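Local coordinates for NS3-like protein (Alongshan virus, PDB 6M40) that forms the RNA helicase domain of a flavivirus-like NS3 protein, which probably couples hydrolysis of ATP and other ribonucleoside triphosphates to unwinding of RNA, at residues V183-A187 / I215-Y221; D267-Q271 / Q292-R296. One frame throughout, in Å; residues are numbered along the deposited sequence.

Contact 1. Residues V183-A187 / I215-Y221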
loop_
_atom_site.group_PDB
_atom_site.type_symbol
_atom_site.label_atom_id
_atom_site.label_comp_id
_atom_site.label_asym_id
_atom_site.label_seq_id
_atom_site.Cartn_x
_atom_site.Cartn_y
_atom_site.Cartn_z
ATOM N N VAL A 183 -16.427 -12.536 17.214
ATOM C CA VAL A 183 -16.883 -11.184 17.511
ATOM C C VAL A 183 -18.144 -11.196 18.366
ATOM O O VAL A 183 -18.470 -10.181 18.993
ATOM C CB VAL A 183 -17.107 -10.405 16.204
ATOM C CG1 VAL A 183 -17.965 -9.177 16.453
ATOM C CG2 VAL A 183 -15.771 -10.017 15.588
ATOM N N ARG A 184 -18.884 -12.304 18.389
ATOM C CA ARG A 184 -19.976 -12.427 19.347
ATOM C C ARG A 184 -19.435 -12.720 20.739
ATOM O O ARG A 184 -19.814 -12.060 21.713
ATOM C CB ARG A 184 -20.952 -13.517 18.907
ATOM C CG ARG A 184 -21.862 -13.077 17.776
ATOM C CD ARG A 184 -22.764 -14.197 17.284
ATOM N NE ARG A 184 -23.138 -13.989 15.889
ATOM C CZ ARG A 184 -24.052 -14.700 15.239
ATOM N NH1 ARG A 184 -24.710 -15.664 15.857
ATOM N NH2 ARG A 184 -24.312 -14.435 13.968
ATOM N N LYS A 185 -18.539 -13.703 20.845
ATOM C CA LYS A 185 -17.858 -13.959 22.108
ATOM C C LYS A 185 -17.324 -12.660 22.704
ATOM O O LYS A 185 -17.541 -12.370 23.887
ATOM C CB LYS A 185 -16.724 -14.964 21.886
ATOM C CG LYS A 185 -16.800 -16.206 22.754
ATOM C CD LYS A 185 -15.497 -16.998 22.700
ATOM C CE LYS A 185 -15.662 -18.346 22.009
ATOM N NZ LYS A 185 -14.619 -19.326 22.434
ATOM N N TYR A 186 -16.637 -11.856 21.884
ATOM C CA TYR A 186 -16.080 -10.587 22.346
ATOM C C TYR A 186 -17.183 -9.617 22.767
ATOM O O TYR A 186 -17.057 -8.930 23.787
ATOM C CB TYR A 186 -15.204 -9.983 21.236
ATOM C CG TYR A 186 -14.327 -8.804 21.631
ATOM C CD1 TYR A 186 -14.836 -7.515 21.655
ATOM C CD2 TYR A 186 -12.980 -8.980 21.942
ATOM C CE1 TYR A 186 -14.040 -6.430 22.004
ATOM C CE2 TYR A 186 -12.175 -7.896 22.295
ATOM C CZ TYR A 186 -12.713 -6.627 22.321
ATOM O OH TYR A 186 -11.933 -5.545 22.664
ATOM N N ALA A 187 -18.281 -9.558 22.006
ATOM C CA ALA A 187 -19.330 -8.585 22.292
ATOM C C ALA A 187 -19.985 -8.834 23.646
ATOM O O ALA A 187 -20.515 -7.897 24.258
ATOM C CB ALA A 187 -20.380 -8.616 21.181
ATOM N N ILE A 215 -23.238 -9.349 11.939
ATOM C CA ILE A 215 -22.878 -8.672 13.179
ATOM C C ILE A 215 -23.957 -7.668 13.562
ATOM O O ILE A 215 -24.301 -7.521 14.743
ATOM C CB ILE A 215 -21.500 -8.007 13.029
ATOM C CG1 ILE A 215 -20.414 -9.082 12.934
ATOM C CG2 ILE A 215 -21.228 -7.073 14.196
ATOM C CD1 ILE A 215 -19.056 -8.556 12.506
ATOM N N LYS A 216 -24.501 -6.953 12.573
ATOM C CA LYS A 216 -25.614 -6.051 12.840
ATOM C C LYS A 216 -26.711 -6.768 13.614
ATOM O O LYS A 216 -27.255 -6.228 14.584
ATOM C CB LYS A 216 -26.161 -5.492 11.521
ATOM C CG LYS A 216 -26.308 -3.976 11.471
ATOM C CD LYS A 216 -26.749 -3.500 10.082
ATOM C CE LYS A 216 -25.661 -3.709 9.029
ATOM N NZ LYS A 216 -26.124 -3.480 7.628
ATOM N N GLN A 217 -27.031 -7.996 13.214
ATOM C CA GLN A 217 -28.182 -8.715 13.733
ATOM C C GLN A 217 -27.848 -9.601 14.927
ATOM O O GLN A 217 -28.694 -10.391 15.344
ATOM C CB GLN A 217 -28.814 -9.562 12.620
ATOM C CG GLN A 217 -28.064 -10.846 12.280
ATOM C CD GLN A 217 -28.553 -11.492 10.992
ATOM O OE1 GLN A 217 -29.360 -10.918 10.265
ATOM N NE2 GLN A 217 -28.059 -12.691 10.705
ATOM N N THR A 218 -26.645 -9.491 15.487
ATOM C CA THR A 218 -26.323 -10.271 16.670
ATOM C C THR A 218 -25.780 -9.386 17.786
ATOM O O THR A 218 -26.359 -9.340 18.872
ATOM C CB THR A 218 -25.320 -11.372 16.336
ATOM O OG1 THR A 218 -25.663 -11.968 15.079
ATOM C CG2 THR A 218 -25.352 -12.434 17.417
ATOM N N THR A 219 -24.671 -8.705 17.539
ATOM C CA THR A 219 -24.105 -7.834 18.552
ATOM C C THR A 219 -24.822 -6.489 18.569
ATOM O O THR A 219 -25.459 -6.099 17.588
ATOM C CB THR A 219 -22.621 -7.617 18.291
ATOM O OG1 THR A 219 -22.451 -6.883 17.071
ATOM C CG2 THR A 219 -21.890 -8.951 18.185
ATOM N N PRO A 220 -24.735 -5.757 19.684
ATOM C CA PRO A 220 -25.296 -4.400 19.737
ATOM C C PRO A 220 -24.433 -3.353 19.051
ATOM O O PRO A 220 -24.794 -2.172 19.067
ATOM C CB PRO A 220 -25.382 -4.130 21.245
ATOM C CG PRO A 220 -24.250 -4.929 21.827
ATOM C CD PRO A 220 -24.155 -6.172 20.975
ATOM N N TYR A 221 -23.304 -3.757 18.470
ATOM C CA TYR A 221 -22.421 -2.831 17.779
ATOM C C TYR A 221 -23.083 -2.321 16.502
ATOM O O TYR A 221 -23.848 -3.034 15.851
ATOM C CB TYR A 221 -21.098 -3.512 17.411
ATOM C CG TYR A 221 -20.222 -3.977 18.562
ATOM C CD1 TYR A 221 -20.734 -4.179 19.840
ATOM C CD2 TYR A 221 -18.868 -4.211 18.359
ATOM C CE1 TYR A 221 -19.922 -4.600 20.876
ATOM C CE2 TYR A 221 -18.045 -4.633 19.387
ATOM C CZ TYR A 221 -18.578 -4.828 20.643
ATOM O OH TYR A 221 -17.773 -5.249 21.675
#
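A chi1 of 66° sets OG1 of T219 between its own backbone N and carbonyl carbon and sends CG2 toward helix 179-189, where it meets A187 CB at 3.4 Å and lies 3.7 Å from V183 O. The hydroxyl turns back to bond I215 O (OG1 to O 3.0 Å), which also accepts from T218 N; the two donors reach the oxygen from opposite faces of its carbonyl plane and tie the turn to the last residues of helix 208-216. The extended chain of R184 runs crosswise past T218, whose CG2 lies over one guanidinium face near the rim, while T218 OG1 bonds H214 O. Helix 208-216 is the helix of a beta-alpha-beta crossover linking strands 194-198 and 222-226 in the second RecA-like domain of this superfamily 2 helicase, and helix 179-189 packs against its C-terminal end and the following turn. Toward the sheet, V183 CG1 meets I215 CD1 at 4.1 Å; V183 also rests on F266 and I215 on T223, both strand residues. At the other end Y221 OH comes to the edge of the Y186 ring, in its plane and 3.7 Å from CD1, and Y221 CE1 approaches A187 CB obliquely at 4.1 Å.

Contact 2. Residues D267-Q271 / Q292-R296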
loop_
_atom_site.group_PDB
_atom_site.type_symbol
_atom_site.label_atom_id
_atom_site.label_comp_id
_atom_site.label_asym_id
_atom_site.label_seq_id
_atom_site.Cartn_x
_atom_site.Cartn_y
_atom_site.Cartn_z
ATOM N N ASP A 267 -8.948 -10.512 12.325
ATOM C CA ASP A 267 -8.281 -10.709 11.043
ATOM C C ASP A 267 -8.815 -11.971 10.381
ATOM O O ASP A 267 -8.637 -13.077 10.897
ATOM C CB ASP A 267 -6.766 -10.796 11.224
ATOM C CG ASP A 267 -5.992 -10.339 9.989
ATOM O OD1 ASP A 267 -6.532 -10.393 8.858
ATOM O OD2 ASP A 267 -4.824 -9.921 10.150
ATOM N N THR A 268 -9.480 -11.795 9.241
ATOM C CA THR A 268 -9.724 -12.922 8.347
ATOM C C THR A 268 -8.420 -13.602 7.965
ATOM O O THR A 268 -8.365 -14.826 7.809
ATOM C CB THR A 268 -10.419 -12.445 7.076
ATOM O OG1 THR A 268 -11.451 -11.509 7.397
ATOM C CG2 THR A 268 -11.014 -13.616 6.320
ATOM N N CYS A 269 -7.357 -12.810 7.807
ATOM C CA CYS A 269 -6.079 -13.281 7.283
ATOM C C CYS A 269 -6.235 -13.746 5.832
ATOM O O CYS A 269 -5.716 -14.786 5.420
ATOM C CB CYS A 269 -5.494 -14.370 8.182
ATOM S SG CYS A 269 -4.791 -13.686 9.696
ATOM N N GLN A 270 -6.935 -12.926 5.043
ATOM C CA GLN A 270 -7.261 -13.238 3.658
ATOM C C GLN A 270 -7.433 -11.939 2.870
ATOM O O GLN A 270 -7.951 -10.950 3.402
ATOM C CB GLN A 270 -8.543 -14.085 3.556
ATOM C CG GLN A 270 -8.468 -15.446 4.244
ATOM C CD GLN A 270 -9.643 -16.350 3.899
ATOM O OE1 GLN A 270 -10.750 -15.880 3.634
ATOM N NE2 GLN A 270 -9.402 -17.654 3.892
ATOM N N GLN A 271 -7.023 -11.955 1.599
ATOM C CA GLN A 271 -7.101 -10.772 0.753
ATOM C C GLN A 271 -7.591 -11.138 -0.641
ATOM O O GLN A 271 -7.519 -12.291 -1.062
ATOM C CB GLN A 271 -5.744 -10.072 0.648
ATOM C CG GLN A 271 -5.805 -8.685 0.016
ATOM C CD GLN A 271 -4.537 -7.904 0.270
ATOM O OE1 GLN A 271 -3.764 -8.231 1.177
ATOM N NE2 GLN A 271 -4.314 -6.865 -0.523
ATOM N N GLN A 292 1.149 -7.922 5.136
ATOM C CA GLN A 292 -0.237 -7.472 5.213
ATOM C C GLN A 292 -0.780 -7.603 6.631
ATOM O O GLN A 292 -1.285 -6.634 7.209
ATOM C CB GLN A 292 -1.087 -8.284 4.238
ATOM C CG GLN A 292 -2.554 -7.898 4.187
ATOM C CD GLN A 292 -2.785 -6.611 3.454
ATOM O OE1 GLN A 292 -3.441 -5.704 3.967
ATOM N NE2 GLN A 292 -2.242 -6.509 2.243
ATOM N N THR A 293 -0.680 -8.801 7.211
ATOM C CA THR A 293 -1.174 -9.017 8.568
ATOM C C THR A 293 -0.383 -8.215 9.589
ATOM O O THR A 293 -0.943 -7.767 10.598
ATOM C CB THR A 293 -1.102 -10.496 8.927
ATOM O OG1 THR A 293 0.244 -10.963 8.767
ATOM C CG2 THR A 293 -2.030 -11.314 8.045
ATOM N N CYS A 294 0.911 -8.023 9.345
ATOM C CA CYS A 294 1.707 -7.200 10.245
ATOM C C CYS A 294 1.161 -5.779 10.334
ATOM O O CYS A 294 1.267 -5.140 11.380
ATOM C CB CYS A 294 3.158 -7.174 9.778
ATOM S SG CYS A 294 4.176 -6.071 10.754
ATOM N N GLN A 295 0.595 -5.262 9.249
ATOM C CA GLN A 295 -0.002 -3.933 9.250
ATOM C C GLN A 295 -1.439 -3.936 9.748
ATOM O O GLN A 295 -1.854 -2.992 10.433
ATOM C CB GLN A 295 0.048 -3.329 7.845
ATOM C CG GLN A 295 1.375 -2.636 7.507
ATOM C CD GLN A 295 1.463 -1.236 8.092
ATOM O OE1 GLN A 295 2.438 -0.889 8.753
ATOM N NE2 GLN A 295 0.450 -0.417 7.834
ATOM N N ARG A 296 -2.194 -4.991 9.438
ATOM C CA ARG A 296 -3.537 -5.135 9.980
ATOM C C ARG A 296 -3.498 -5.259 11.492
ATOM O O ARG A 296 -4.347 -4.693 12.190
ATOM C CB ARG A 296 -4.215 -6.357 9.371
ATOM C CG ARG A 296 -4.608 -6.207 7.913
ATOM C CD ARG A 296 -5.062 -7.544 7.330
ATOM N NE ARG A 296 -5.881 -7.356 6.139
ATOM C CZ ARG A 296 -6.251 -8.334 5.315
ATOM N NH1 ARG A 296 -5.860 -9.582 5.533
ATOM N NH2 ARG A 296 -7.006 -8.055 4.264
#
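R296 reaches across from helix 290-297 to Q270 and D267, its chain extended from CG to NE. The guanidinium end grips a single backbone oxygen. NH1 lies 3.3 Å from Q270 O, with a bent N-H...O angle of 142°. NH2 lies 3.2 Å from the same Q270 O, at 147°. Q270 O sits close to the guanidinium plane, whereas both nitrogens approach it from the same face of the carbonyl. NH1 also makes a long salt bridge with D267, 3.5 Å from OD1, the carboxylate standing nearly upright to the guanidinium. D267 is itself held by both oxygens: OD1 accepts from C269 N at 2.8 Å in an Asx turn, and OD2 bonds Y308 OH. T293 CG2 fills the adjoining corner, 3.8 Å from D267 OD2 and 4.0 Å from C269 SG.

This charged, buried part gives way to a looser side at the side chains of Q270 and Q271, both partly exposed residues. Q270 CB is directed away from the helix, Q271 CB toward it. The amides of Q271 and Q292 cross almost at a right angle and are not hydrogen-bonded. With CG anti to its backbone N, Q292 lays CG over one guanidinium face of R296, near the rim; the bend at chi2 then turns the amide toward Q271, and Q292 OE1 bonds S252 OG. The end of helix 290-297, from Q295 on, begins the QRRGRIGR sequence that matches motif VI of flavivirus NS3 helicases. Strand 264-276, interrupted here, pairs through D267 with Y309 of strand 306-311 and through Q271 with T286 of strand 281-287, while T268 bonds F198 of strand 194-198.

Overall arrangement
Both contacts belong to the second RecA-like domain and share strand 264-276: V183 and Y186 of contact 1 lie on F266 and A264, and contact 2 begins at the next residue, D267. Their centres are 21 Å apart and their nearest atoms about 8 Å, without touching. Contact 1 is peripheral, its centre about 30 Å from that of the chain, and joins helix 179-189 to the end of helix 208-216 and the turn that leads into strand 222-226. Contact 2, about 13 Å from the chain centre, borders the first domain: Q295, on the same helix though not part of the contact, touches E117 of the DETH sequence. In NS3 helicases motif VI and the DETH box face the ATP-binding cleft, consistent with such a place here.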